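Local coordinates for lysosome-associated membrane glycoprotein 2 (PDB 5GV3) that helps lysosomes form and acidify, supports autophagy and directly inhibits the proton channel TMEM175, this piece being its membrane-distal lumenal domain, at residues Ile3-Asp8 / Cys13-Trp18; Ile24-Glu27 / Asn33-Ile36; Val68-Asn73 / Gln138-Ile143; His144-Ala147 / Thr153-Lys156. One frame throughout, in Å; residues are numbered along the deposited sequence.

Contact 1 of 4, residues Ile3-Asp8 / Cys13-Trp18; sequences IVNLTD and CLYAEW. With ZN (zinc ion), chain C; NAG (2-acetamido-2-deoxy-beta-D-glucopyranose), chain L.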
loop_
_atom_site.group_PDB
_atom_site.type_symbol
_atom_site.label_atom_id
_atom_site.label_comp_id
_atom_site.label_asym_id
_atom_site.label_seq_id
_atom_site.Cartn_x
_atom_site.Cartn_y
_atom_site.Cartn_z
ATOM N N ILE A 3 -5.795 -1.132 -8.800
ATOM C CA ILE A 3 -5.164 -2.085 -9.703
ATOM C C ILE A 3 -3.939 -1.466 -10.333
ATOM O O ILE A 3 -4.006 -0.416 -10.971
ATOM C CB ILE A 3 -6.100 -2.561 -10.831
ATOM C CG1 ILE A 3 -7.264 -3.373 -10.264
ATOM C CG2 ILE A 3 -5.318 -3.419 -11.822
ATOM C CD1 ILE A 3 -8.415 -3.545 -11.243
ATOM N N VAL A 4 -2.809 -2.129 -10.132
ATOM C CA VAL A 4 -1.558 -1.729 -10.751
ATOM C C VAL A 4 -1.053 -2.892 -11.582
ATOM O O VAL A 4 -0.616 -3.903 -11.040
ATOM C CB VAL A 4 -0.529 -1.301 -9.693
ATOM C CG1 VAL A 4 0.816 -0.975 -10.333
ATOM C CG2 VAL A 4 -1.057 -0.095 -8.920
ATOM N N ASN A 5 -1.160 -2.752 -12.897
ATOM C CA ASN A 5 -0.767 -3.793 -13.830
ATOM C C ASN A 5 0.364 -3.268 -14.707
ATOM O O ASN A 5 0.119 -2.611 -15.722
ATOM C CB ASN A 5 -1.978 -4.227 -14.664
ATOM C CG ASN A 5 -1.664 -5.343 -15.654
ATOM O OD1 ASN A 5 -0.539 -5.838 -15.735
ATOM N ND2 ASN A 5 -2.683 -5.752 -16.406
ATOM N N LEU A 6 1.601 -3.513 -14.277
ATOM C CA LEU A 6 2.770 -3.030 -14.986
ATOM C C LEU A 6 3.227 -4.060 -16.012
ATOM O O LEU A 6 3.288 -5.253 -15.718
ATOM C CB LEU A 6 3.907 -2.748 -14.008
ATOM C CG LEU A 6 3.562 -1.778 -12.874
ATOM C CD1 LEU A 6 4.744 -1.622 -11.941
ATOM C CD2 LEU A 6 3.148 -0.452 -13.456
ATOM N N THR A 7 3.560 -3.593 -17.210
ATOM C CA THR A 7 3.978 -4.480 -18.288
ATOM C C THR A 7 5.295 -4.027 -18.898
ATOM O O THR A 7 5.599 -2.837 -18.917
ATOM C CB THR A 7 2.927 -4.576 -19.419
ATOM O OG1 THR A 7 2.780 -3.296 -20.049
ATOM C CG2 THR A 7 1.573 -5.058 -18.890
ATOM N N ASP A 8 6.063 -4.988 -19.399
ATOM C CA ASP A 8 7.225 -4.688 -20.228
ATOM C C ASP A 8 6.973 -5.321 -21.599
ATOM O O ASP A 8 5.843 -5.717 -21.893
ATOM C CB ASP A 8 8.539 -5.168 -19.587
ATOM C CG ASP A 8 8.550 -6.658 -19.259
ATOM O OD1 ASP A 8 7.802 -7.443 -19.875
ATOM O OD2 ASP A 8 9.336 -7.051 -18.371
ATOM N N CYS A 13 4.807 -7.677 -15.770
ATOM C CA CYS A 13 5.938 -7.967 -14.889
ATOM C C CYS A 13 5.567 -7.766 -13.423
ATOM O O CYS A 13 6.262 -8.254 -12.539
ATOM C CB CYS A 13 7.156 -7.113 -15.248
ATOM S SG CYS A 13 6.820 -5.377 -15.574
ATOM N N LEU A 14 4.460 -7.071 -13.170
ATOM C CA LEU A 14 3.954 -6.898 -11.804
ATOM C C LEU A 14 2.438 -6.704 -11.835
ATOM O O LEU A 14 1.925 -5.898 -12.605
ATOM C CB LEU A 14 4.619 -5.711 -11.103
ATOM C CG LEU A 14 4.191 -5.406 -9.649
ATOM C CD1 LEU A 14 5.362 -4.889 -8.819
ATOM C CD2 LEU A 14 3.008 -4.424 -9.553
ATOM N N TYR A 15 1.725 -7.457 -11.005
ATOM C CA TYR A 15 0.290 -7.262 -10.882
ATOM C C TYR A 15 -0.087 -7.073 -9.417
ATOM O O TYR A 15 0.369 -7.813 -8.543
ATOM C CB TYR A 15 -0.498 -8.432 -11.480
ATOM C CG TYR A 15 -2.001 -8.202 -11.442
ATOM C CD1 TYR A 15 -2.644 -7.519 -12.468
ATOM C CD2 TYR A 15 -2.769 -8.652 -10.380
ATOM C CE1 TYR A 15 -4.005 -7.297 -12.439
ATOM C CE2 TYR A 15 -4.134 -8.429 -10.341
ATOM C CZ TYR A 15 -4.744 -7.751 -11.371
ATOM O OH TYR A 15 -6.102 -7.523 -11.335
ATOM N N ALA A 16 -0.914 -6.067 -9.151
ATOM C CA ALA A 16 -1.392 -5.807 -7.805
ATOM C C ALA A 16 -2.851 -5.362 -7.841
ATOM O O ALA A 16 -3.209 -4.444 -8.568
ATOM C CB ALA A 16 -0.524 -4.756 -7.126
ATOM N N GLU A 17 -3.682 -6.052 -7.068
ATOM C CA GLU A 17 -5.105 -5.769 -6.940
ATOM C C GLU A 17 -5.428 -5.785 -5.449
ATOM O O GLU A 17 -5.181 -6.788 -4.786
ATOM C CB GLU A 17 -5.894 -6.820 -7.746
ATOM C CG GLU A 17 -7.439 -6.902 -7.689
ATOM C CD GLU A 17 -7.985 -8.104 -8.526
ATOM O OE1 GLU A 17 -7.214 -8.713 -9.296
ATOM O OE2 GLU A 17 -9.170 -8.473 -8.449
ATOM N N TRP A 18 -5.944 -4.677 -4.916
ATOM C CA TRP A 18 -6.193 -4.584 -3.477
ATOM C C TRP A 18 -7.009 -3.346 -3.088
ATOM O O TRP A 18 -7.234 -2.453 -3.904
ATOM C CB TRP A 18 -4.863 -4.581 -2.710
ATOM C CG TRP A 18 -4.149 -3.258 -2.689
ATOM C CD1 TRP A 18 -4.043 -2.424 -1.624
ATOM C CD2 TRP A 18 -3.443 -2.617 -3.771
ATOM N NE1 TRP A 18 -3.329 -1.309 -1.964
ATOM C CE2 TRP A 18 -2.941 -1.399 -3.272
ATOM C CE3 TRP A 18 -3.195 -2.949 -5.103
ATOM C CZ2 TRP A 18 -2.202 -0.512 -4.053
ATOM C CZ3 TRP A 18 -2.457 -2.065 -5.882
ATOM C CH2 TRP A 18 -1.973 -0.861 -5.353
HETATM ZN ZN ZN C . -8.746 -9.877 -9.851
HETATM C C1 NAG L . -2.526 -6.776 -17.389
HETATM C C2 NAG L . -3.795 -7.642 -17.554
HETATM C C3 NAG L . -3.664 -8.612 -18.733
HETATM C C4 NAG L . -3.231 -7.865 -19.988
HETATM C C5 NAG L . -1.971 -7.054 -19.703
HETATM C C6 NAG L . -1.530 -6.217 -20.881
HETATM C C7 NAG L . -3.517 -9.273 -15.624
HETATM C C8 NAG L . -2.159 -9.691 -16.127
HETATM N N2 NAG L . -4.192 -8.335 -16.321
HETATM O O3 NAG L . -4.901 -9.277 -18.963
HETATM O O4 NAG L . -2.975 -8.792 -21.036
HETATM O O5 NAG L . -2.226 -6.141 -18.628
HETATM O O6 NAG L . -2.037 -4.891 -20.779
HETATM O O7 NAG L . -3.992 -9.769 -14.608
HETATM O O HOH W 1 -7.330 -10.906 -10.993
#
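Val4 and Ala16 face each other as a hydrogen-bonded antiparallel pair, and the close-packed half of this first hairpin builds up around them. Val4 N gives a nearly straight bond to Ala16 O (2.8 Å, 168° at the hydrogen). On the face carrying Val4, Leu6, Leu14 and Ala16, Val4 CG2 comes in at the edge of the Trp18 indole, 3.8 Å from CH2, while Leu6 and Leu14 run alongside each other, CD1 to CD2 4.1 Å. Ile60 and Ile62 of strand 59-64 pack on Leu14, Ala16 and Trp18.

The other face, carrying Ile3, Asn5, Tyr15 and Glu17, is looser and bears a sugar. Asn5 ND2 holds the N-linked N-acetylglucosamine, whose O7 lies over one face of the Tyr15 ring, 3.3 Å from CE1. Tyr15 OH donates to Glu17 OE1 (2.6 Å) from above the carboxylate plane, and both carboxylate oxygens of Glu17 bind a zinc ion. Toward the turn, Cys13 and Leu14 both oppose Leu6 in a classic beta bulge, and Cys13 is disulfide-bonded to Cys51. The hairpin is two-sided, greasy where it meets the core and polar where glycan and metal sit; the tyrosine hydroxyl probably helps fix how the zinc-binding carboxylate is turned.

Contact 2 of 4, residues Ile24-Glu27 / Asn33-Ile36; sequences ITYE and NKTI. With NAG (2-acetamido-2-deoxy-beta-D-glucopyranose), chain P.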
loop_
_atom_site.group_PDB
_atom_site.type_symbol
_atom_site.label_atom_id
_atom_site.label_comp_id
_atom_site.label_asym_id
_atom_site.label_seq_id
_atom_site.Cartn_x
_atom_site.Cartn_y
_atom_site.Cartn_z
ATOM N N ILE A 24 -6.467 8.113 10.431
ATOM C CA ILE A 24 -5.425 9.005 10.934
ATOM C C ILE A 24 -5.926 9.929 12.042
ATOM O O ILE A 24 -6.949 10.604 11.894
ATOM C CB ILE A 24 -4.837 9.876 9.806
ATOM C CG1 ILE A 24 -4.308 8.991 8.675
ATOM C CG2 ILE A 24 -3.726 10.797 10.356
ATOM C CD1 ILE A 24 -3.841 9.761 7.465
ATOM N N THR A 25 -5.207 9.938 13.160
ATOM C CA THR A 25 -5.479 10.882 14.237
ATOM C C THR A 25 -4.453 12.003 14.180
ATOM O O THR A 25 -3.254 11.746 14.176
ATOM C CB THR A 25 -5.432 10.209 15.624
ATOM O OG1 THR A 25 -6.340 9.103 15.659
ATOM C CG2 THR A 25 -5.820 11.212 16.720
ATOM N N TYR A 26 -4.923 13.244 14.132
ATOM C CA TYR A 26 -4.018 14.388 14.121
ATOM C C TYR A 26 -4.438 15.435 15.148
ATOM O O TYR A 26 -5.604 15.503 15.534
ATOM C CB TYR A 26 -3.955 15.001 12.724
ATOM C CG TYR A 26 -5.276 15.513 12.203
ATOM C CD1 TYR A 26 -6.203 14.649 11.633
ATOM C CD2 TYR A 26 -5.578 16.865 12.235
ATOM C CE1 TYR A 26 -7.412 15.114 11.146
ATOM C CE2 TYR A 26 -6.780 17.340 11.740
ATOM C CZ TYR A 26 -7.692 16.460 11.197
ATOM O OH TYR A 26 -8.891 16.932 10.707
ATOM N N GLU A 27 -3.491 16.265 15.572
ATOM C CA GLU A 27 -3.783 17.269 16.586
ATOM C C GLU A 27 -4.538 18.456 16.000
ATOM O O GLU A 27 -4.201 18.974 14.933
ATOM C CB GLU A 27 -2.492 17.763 17.258
ATOM C CG GLU A 27 -2.736 18.828 18.324
ATOM C CD GLU A 27 -1.465 19.310 19.005
ATOM O OE1 GLU A 27 -0.370 18.824 18.658
ATOM O OE2 GLU A 27 -1.570 20.172 19.902
ATOM N N ASN A 33 -7.732 16.426 19.489
ATOM C CA ASN A 33 -7.361 15.532 18.391
ATOM C C ASN A 33 -8.538 15.262 17.475
ATOM O O ASN A 33 -9.682 15.257 17.929
ATOM C CB ASN A 33 -6.830 14.199 18.913
ATOM C CG ASN A 33 -5.776 14.367 19.978
ATOM O OD1 ASN A 33 -6.067 14.297 21.169
ATOM N ND2 ASN A 33 -4.546 14.595 19.557
ATOM N N LYS A 34 -8.273 15.073 16.188
ATOM C CA LYS A 34 -9.320 14.595 15.287
ATOM C C LYS A 34 -8.905 13.300 14.598
ATOM O O LYS A 34 -7.761 13.164 14.155
ATOM C CB LYS A 34 -9.676 15.634 14.226
ATOM C CG LYS A 34 -10.857 15.175 13.386
ATOM C CD LYS A 34 -11.506 16.276 12.584
ATOM C CE LYS A 34 -12.831 15.775 12.016
ATOM N NZ LYS A 34 -13.381 16.688 10.987
ATOM N N THR A 35 -9.826 12.344 14.543
ATOM C CA THR A 35 -9.591 11.080 13.863
ATOM C C THR A 35 -10.444 11.012 12.600
ATOM O O THR A 35 -11.664 11.221 12.651
ATOM C CB THR A 35 -9.927 9.883 14.758
ATOM O OG1 THR A 35 -9.126 9.918 15.941
ATOM C CG2 THR A 35 -9.673 8.575 14.015
ATOM N N ILE A 36 -9.800 10.748 11.468
ATOM C CA ILE A 36 -10.500 10.599 10.194
ATOM C C ILE A 36 -10.090 9.312 9.478
ATOM O O ILE A 36 -9.019 8.767 9.732
ATOM C CB ILE A 36 -10.247 11.805 9.263
ATOM C CG1 ILE A 36 -8.753 12.009 9.040
ATOM C CG2 ILE A 36 -10.812 13.075 9.874
ATOM C CD1 ILE A 36 -8.238 11.494 7.730
HETATM C C1 NAG P . -3.444 14.778 20.460
HETATM C C2 NAG P . -2.161 14.522 19.671
HETATM C C3 NAG P . -0.930 14.835 20.522
HETATM C C4 NAG P . -1.021 16.228 21.123
HETATM C C5 NAG P . -2.324 16.361 21.897
HETATM C C6 NAG P . -2.528 17.737 22.490
HETATM C C7 NAG P . -2.487 12.777 17.971
HETATM C C8 NAG P . -2.345 11.320 17.660
HETATM N N2 NAG P . -2.107 13.150 19.198
HETATM O O3 NAG P . 0.226 14.743 19.698
HETATM O O4 NAG P . 0.077 16.444 22.003
HETATM O O5 NAG P . -3.427 16.120 21.010
HETATM O O6 NAG P . -3.901 17.951 22.778
HETATM O O7 NAG P . -2.927 13.576 17.152
#
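An antiparallel beta hairpin, made by the far end of strand 11-28 and strand 32-39, brings Ile24-Glu27 against Asn33-Ile36, with an N-glycosylated asparagine at its edge. Two hydrogen-bonded pairs, Ile24 with Ile36 and Tyr26 with Lys34, hold the backbones together by four N-H to O bonds; the one from Lys34 N to Tyr26 O measures 2.8 Å.

Side chains alternate between the two faces. On one, Tyr26 CG sits between its own backbone N and carbonyl carbon (chi1 61°), which swings the ring over toward the partner strand. Lys34 then lies beside it: CB stands over the ring face, 4.1 Å from the centroid in a CH-pi contact, and CD passes 3.3 Å from Tyr26 OH. Ile36 CG1 meets the ring edge at CE1, 4.0 Å away. The hydroxyl itself bonds to Pro99 O, and Phe98 packs edge-to-face on the same ring.

On the opposite face the hydroxyls of Thr25 and Thr35 share a hydrogen bond, OG1 to OG1 2.9 Å. Next to them Thr25 CG2 touches Asn33 CB at 3.8 Å and the acetyl methyl C8 of the sugar on Asn33 at 3.6 Å. Glu27 extends alongside that sugar's ring. One face therefore joins the hairpin to the 97-101 loop through an aromatic ring, while on the other the two threonine hydroxyls satisfy each other and the glycan's acetyl methyl rests on Thr25.

Contact 3 of 4, residues Val68-Asn73 / Gln138-Ile143; sequences VSWAVN and QKYWGI. With NAG (2-acetamido-2-deoxy-beta-D-glucopyranose), chain O; NAG (2-acetamido-2-deoxy-beta-D-glucopyranose), chain M.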
loop_
_atom_site.group_PDB
_atom_site.type_symbol
_atom_site.label_atom_id
_atom_site.label_comp_id
_atom_site.label_asym_id
_atom_site.label_seq_id
_atom_site.Cartn_x
_atom_site.Cartn_y
_atom_site.Cartn_z
ATOM N N VAL A 68 -2.081 12.558 0.626
ATOM C CA VAL A 68 -1.589 11.247 0.980
ATOM C C VAL A 68 -0.858 10.542 -0.147
ATOM O O VAL A 68 -1.338 10.483 -1.276
ATOM C CB VAL A 68 -2.759 10.355 1.438
ATOM C CG1 VAL A 68 -2.296 8.940 1.671
ATOM C CG2 VAL A 68 -3.396 10.921 2.700
ATOM N N SER A 69 0.319 10.028 0.177
ATOM C CA SER A 69 1.068 9.196 -0.741
ATOM C C SER A 69 1.389 7.899 -0.002
ATOM O O SER A 69 1.394 7.861 1.227
ATOM C CB SER A 69 2.339 9.895 -1.219
ATOM O OG SER A 69 3.209 10.161 -0.142
ATOM N N TRP A 70 1.630 6.835 -0.757
ATOM C CA TRP A 70 1.811 5.513 -0.178
ATOM C C TRP A 70 2.738 4.707 -1.070
ATOM O O TRP A 70 2.684 4.818 -2.299
ATOM C CB TRP A 70 0.459 4.814 -0.009
ATOM C CG TRP A 70 0.530 3.435 0.571
ATOM C CD1 TRP A 70 0.460 3.097 1.886
ATOM C CD2 TRP A 70 0.694 2.207 -0.153
ATOM N NE1 TRP A 70 0.559 1.733 2.031
ATOM C CE2 TRP A 70 0.707 1.164 0.795
ATOM C CE3 TRP A 70 0.826 1.888 -1.510
ATOM C CZ2 TRP A 70 0.853 -0.180 0.427
ATOM C CZ3 TRP A 70 0.964 0.552 -1.872
ATOM C CH2 TRP A 70 0.971 -0.463 -0.906
ATOM N N ALA A 71 3.598 3.903 -0.460
ATOM C CA ALA A 71 4.577 3.140 -1.230
ATOM C C ALA A 71 4.876 1.793 -0.582
ATOM O O ALA A 71 4.648 1.607 0.615
ATOM C CB ALA A 71 5.865 3.949 -1.398
ATOM N N VAL A 72 5.410 0.871 -1.378
ATOM C CA VAL A 72 5.790 -0.454 -0.896
ATOM C C VAL A 72 6.946 -1.008 -1.725
ATOM O O VAL A 72 7.080 -0.708 -2.908
ATOM C CB VAL A 72 4.585 -1.443 -0.922
ATOM C CG1 VAL A 72 3.978 -1.553 -2.318
ATOM C CG2 VAL A 72 4.972 -2.822 -0.374
ATOM N N ASN A 73 7.797 -1.797 -1.077
ATOM C CA ASN A 73 8.905 -2.471 -1.738
ATOM C C ASN A 73 8.686 -3.935 -1.930
ATOM O O ASN A 73 8.142 -4.613 -1.060
ATOM C CB ASN A 73 10.197 -2.361 -0.941
ATOM C CG ASN A 73 11.013 -1.173 -1.294
ATOM O OD1 ASN A 73 10.840 -0.553 -2.343
ATOM N ND2 ASN A 73 11.956 -0.867 -0.416
ATOM N N GLN A 138 -3.717 1.309 9.612
ATOM C CA GLN A 138 -3.733 0.918 8.208
ATOM C C GLN A 138 -4.520 -0.372 8.007
ATOM O O GLN A 138 -4.326 -1.348 8.728
ATOM C CB GLN A 138 -2.303 0.749 7.686
ATOM C CG GLN A 138 -1.418 1.957 7.960
ATOM C CD GLN A 138 0.010 1.771 7.501
ATOM O OE1 GLN A 138 0.360 0.741 6.926
ATOM N NE2 GLN A 138 0.847 2.771 7.757
ATOM N N LYS A 139 -5.435 -0.362 7.043
ATOM C CA LYS A 139 -6.190 -1.567 6.707
ATOM C C LYS A 139 -6.028 -1.917 5.230
ATOM O O LYS A 139 -6.154 -1.057 4.359
ATOM C CB LYS A 139 -7.669 -1.396 7.061
ATOM C CG LYS A 139 -7.952 -1.369 8.565
ATOM C CD LYS A 139 -9.447 -1.270 8.838
ATOM C CE LYS A 139 -9.760 -1.293 10.328
ATOM N NZ LYS A 139 -9.366 -2.594 10.930
ATOM N N TYR A 140 -5.727 -3.184 4.966
ATOM C CA TYR A 140 -5.534 -3.699 3.608
ATOM C C TYR A 140 -6.403 -4.937 3.403
ATOM O O TYR A 140 -6.499 -5.770 4.304
ATOM C CB TYR A 140 -4.065 -4.064 3.358
ATOM C CG TYR A 140 -3.071 -2.981 3.715
ATOM C CD1 TYR A 140 -2.726 -2.006 2.800
ATOM C CD2 TYR A 140 -2.481 -2.930 4.975
ATOM C CE1 TYR A 140 -1.818 -1.013 3.120
ATOM C CE2 TYR A 140 -1.562 -1.929 5.301
ATOM C CZ TYR A 140 -1.240 -0.975 4.358
ATOM O OH TYR A 140 -0.345 0.034 4.629
ATOM N N TRP A 141 -7.044 -5.053 2.240
ATOM C CA TRP A 141 -7.833 -6.247 1.928
ATOM C C TRP A 141 -8.088 -6.441 0.427
ATOM O O TRP A 141 -7.687 -5.615 -0.391
ATOM C CB TRP A 141 -9.165 -6.209 2.683
ATOM C CG TRP A 141 -10.191 -5.209 2.162
ATOM C CD1 TRP A 141 -11.252 -5.471 1.332
ATOM C CD2 TRP A 141 -10.257 -3.804 2.464
ATOM N NE1 TRP A 141 -11.965 -4.316 1.093
ATOM C CE2 TRP A 141 -11.375 -3.283 1.775
ATOM C CE3 TRP A 141 -9.474 -2.942 3.243
ATOM C CZ2 TRP A 141 -11.723 -1.929 1.845
ATOM C CZ3 TRP A 141 -9.820 -1.603 3.307
ATOM C CH2 TRP A 141 -10.939 -1.108 2.613
ATOM N N GLY A 142 -8.746 -7.544 0.074
ATOM C CA GLY A 142 -9.075 -7.848 -1.312
ATOM C C GLY A 142 -7.823 -7.944 -2.160
ATOM O O GLY A 142 -7.807 -7.511 -3.306
ATOM N N ILE A 143 -6.775 -8.528 -1.588
ATOM C CA ILE A 143 -5.441 -8.513 -2.183
ATOM C C ILE A 143 -5.212 -9.659 -3.153
ATOM O O ILE A 143 -5.378 -10.819 -2.793
ATOM C CB ILE A 143 -4.350 -8.572 -1.089
ATOM C CG1 ILE A 143 -4.504 -7.403 -0.117
ATOM C CG2 ILE A 143 -2.956 -8.609 -1.719
ATOM C CD1 ILE A 143 -3.689 -7.559 1.168
HETATM C C1 NAG O . 12.887 0.212 -0.522
HETATM C C2 NAG O . 14.249 -0.234 -1.060
HETATM C C3 NAG O . 15.234 0.936 -1.024
HETATM C C4 NAG O . 14.626 2.164 -1.700
HETATM C C5 NAG O . 13.242 2.446 -1.118
HETATM C C6 NAG O . 12.515 3.591 -1.779
HETATM C C7 NAG O . 15.764 -2.145 -0.676
HETATM C C8 NAG O . 16.141 -3.252 0.265
HETATM N N2 NAG O . 14.757 -1.361 -0.280
HETATM O O3 NAG O . 16.452 0.572 -1.662
HETATM O O4 NAG O . 15.461 3.299 -1.502
HETATM O O5 NAG O . 12.418 1.290 -1.284
HETATM O O6 NAG O . 11.156 3.626 -1.363
HETATM O O7 NAG O . 16.352 -1.967 -1.737
HETATM C C1 NAG M . -12.118 0.892 6.034
HETATM C C2 NAG M . -13.619 1.185 5.908
HETATM C C3 NAG M . -14.410 0.302 6.869
HETATM C C4 NAG M . -14.040 -1.163 6.670
HETATM C C5 NAG M . -12.528 -1.351 6.760
HETATM C C6 NAG M . -12.093 -2.761 6.436
HETATM C C7 NAG M . -14.356 3.421 5.199
HETATM C C8 NAG M . -14.601 4.841 5.623
HETATM N N2 NAG M . -13.909 2.591 6.150
HETATM O O3 NAG M . -15.803 0.482 6.651
HETATM O O4 NAG M . -14.682 -1.962 7.659
HETATM O O5 NAG M . -11.882 -0.499 5.804
HETATM O O6 NAG M . -12.328 -3.047 5.066
HETATM O O7 NAG M . -14.553 3.042 4.049
#
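Segments 68-73 and 138-143 belong to different sheets and share no backbone pairing; their nearest CA atoms, those of Trp70 and Gln138, are 11.1 Å apart. Beyond Trp141 the chain turns a corner at Gly142, which has positive phi and forms a G1 beta bulge with Ile143 opposite Cys125. Two aromatic side chains close the distance between the sheets.

Trp70 reaches across with CG trans to its backbone N (chi1 180°), presenting the indole N-H to Tyr140. NE1 donates to Tyr140 OH over 3.2 Å, with 159° at the hydrogen and the hydroxyl tilted slightly from the indole plane. The two rings meet obliquely, their planes turned 48° from one another, and Trp70 CZ2 lies 3.9 Å from Tyr140 CE1. Tyr140 OH in turn donates a hydrogen bond to Gln138 OE1 (2.5 Å) from above the amide plane. Asn111 ND2 makes a weak further bond to that oxygen. Phe22, Met20 and Ile86 pack around the pair near the middle of the domain.

The far sides of both strands look outward to sugars: Asn73 ND2 carries one, and another lays O6 over a face of the Trp141 indole. Inside, the tyrosine hydroxyl accepts one bond and donates another, so the buried polar groups form a short hydrogen-bonded chain from indole to amide, which probably limits how both rings can turn between the sheets.

Contact 4 of 4, residues His144-Ala147 / Thr153-Lys156; sequences HLQA and TVSK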
loop_
_atom_site.group_PDB
_atom_site.type_symbol
_atom_site.label_atom_id
_atom_site.label_comp_id
_atom_site.label_asym_id
_atom_site.label_seq_id
_atom_site.Cartn_x
_atom_site.Cartn_y
_atom_site.Cartn_z
ATOM N N HIS A 144 -4.864 -9.319 -4.393
ATOM C CA HIS A 144 -4.345 -10.289 -5.350
ATOM C C HIS A 144 -3.025 -9.732 -5.862
ATOM O O HIS A 144 -3.014 -8.737 -6.588
ATOM C CB HIS A 144 -5.329 -10.519 -6.499
ATOM C CG HIS A 144 -6.601 -11.172 -6.064
ATOM N ND1 HIS A 144 -7.623 -10.466 -5.458
ATOM C CD2 HIS A 144 -7.000 -12.463 -6.082
ATOM C CE1 HIS A 144 -8.607 -11.293 -5.158
ATOM N NE2 HIS A 144 -8.254 -12.513 -5.525
ATOM N N LEU A 145 -1.918 -10.371 -5.504
ATOM C CA LEU A 145 -0.618 -9.780 -5.778
ATOM C C LEU A 145 0.406 -10.746 -6.358
ATOM O O LEU A 145 0.511 -11.888 -5.918
ATOM C CB LEU A 145 -0.062 -9.165 -4.495
ATOM C CG LEU A 145 1.377 -8.644 -4.517
ATOM C CD1 LEU A 145 1.521 -7.518 -5.517
ATOM C CD2 LEU A 145 1.772 -8.169 -3.133
ATOM N N GLN A 146 1.144 -10.283 -7.361
ATOM C CA GLN A 146 2.353 -10.977 -7.795
ATOM C C GLN A 146 3.398 -9.995 -8.307
ATOM O O GLN A 146 3.192 -9.296 -9.296
ATOM C CB GLN A 146 2.064 -12.022 -8.874
ATOM C CG GLN A 146 3.324 -12.830 -9.218
ATOM C CD GLN A 146 3.110 -13.894 -10.285
ATOM O OE1 GLN A 146 2.082 -13.925 -10.962
ATOM N NE2 GLN A 146 4.083 -14.784 -10.424
ATOM N N ALA A 147 4.509 -9.921 -7.586
ATOM C CA ALA A 147 5.672 -9.189 -8.049
ATOM C C ALA A 147 6.567 -10.146 -8.819
ATOM O O ALA A 147 6.461 -11.366 -8.654
ATOM C CB ALA A 147 6.416 -8.570 -6.887
ATOM N N THR A 153 3.263 -13.631 -17.908
ATOM C CA THR A 153 1.959 -14.159 -17.549
ATOM C C THR A 153 1.875 -14.413 -16.064
ATOM O O THR A 153 2.745 -15.066 -15.491
ATOM C CB THR A 153 1.640 -15.468 -18.298
ATOM O OG1 THR A 153 2.032 -15.345 -19.672
ATOM C CG2 THR A 153 0.144 -15.789 -18.195
ATOM N N VAL A 154 0.841 -13.872 -15.436
ATOM C CA VAL A 154 0.621 -14.082 -14.018
ATOM C C VAL A 154 0.379 -15.569 -13.738
ATOM O O VAL A 154 -0.213 -16.287 -14.551
ATOM C CB VAL A 154 -0.547 -13.212 -13.520
ATOM C CG1 VAL A 154 -0.920 -13.543 -12.084
ATOM C CG2 VAL A 154 -0.167 -11.742 -13.632
ATOM N N SER A 155 0.914 -16.028 -12.614
ATOM C CA SER A 155 0.830 -17.422 -12.202
ATOM C C SER A 155 -0.608 -17.854 -11.899
ATOM O O SER A 155 -1.441 -17.040 -11.499
ATOM C CB SER A 155 1.721 -17.634 -10.972
ATOM O OG SER A 155 1.466 -18.876 -10.344
ATOM N N LYS A 156 -0.894 -19.136 -12.107
ATOM C CA LYS A 156 -2.202 -19.702 -11.804
ATOM C C LYS A 156 -2.202 -20.356 -10.433
ATOM O O LYS A 156 -3.247 -20.618 -9.852
ATOM C CB LYS A 156 -2.582 -20.705 -12.896
ATOM C CG LYS A 156 -2.582 -20.084 -14.271
ATOM C CD LYS A 156 -3.103 -21.052 -15.304
ATOM C CE LYS A 156 -2.980 -20.503 -16.715
ATOM N NZ LYS A 156 -3.349 -21.547 -17.715
HETATM O O HOH W 2 4.223 -16.034 -13.391
#
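Gln146 is stretched out almost completely, CG trans to the backbone N (chi1 -175°) and CD trans in its turn (chi2 180°), which carries its amide clear of the strand to the backbone of Val154-Ser155. There OE1 accepts the amide proton of Ser155 N, 2.9 Å away and nearly straight at 170°. The donor lies in the plane of the side-chain carbonyl, on a lone pair. The methyl CG1 of Val154 comes to 3.2 Å from the same OE1, the two side chains running past one another head to tail. Ser155 CB rests against the amide too, 3.7 Å from Gln146 NE2.

This is a side chain from the last part of strand 136-146 holding the loop that leads on to strand 158-160, within the larger, curled sheet of the domain. Gln146 keeps its own place in that sheet through backbone bonds to Tyr15, and Val154 packs on Tyr15, Thr12 and Ile122 while touching a glycan.

The nitrogen of the same amide is also used. Gln146 NE2 donates to a water at 3.2 Å, and that water donates in turn to Thr153 O, 2.7 Å off, so the next peptide group back along the loop is reached through water. Ser155 OG turns elsewhere, to Asp120 O, which gives the loop a second attachment beside the glutamine.

From the N terminus, contact 1 closes the first hairpin, and contact 2 closes the next one at the far end of the same long strand 11-28, the two lying on opposite sides of the chain's centre. Contact 3 then spans 64 residues, joining the four-stranded sheet to strand 136-146 of the larger sheet. Contact 4 follows directly on that strand and closes a short loop. The four come in series along the chain; none encloses or crosses another. In space, contacts 1 and 4 are sheet neighbours, with Glu17 O probably hydrogen-bonded to His144 N, while Trp18 packs on Trp70, Trp141 and Ile143 of contact 3.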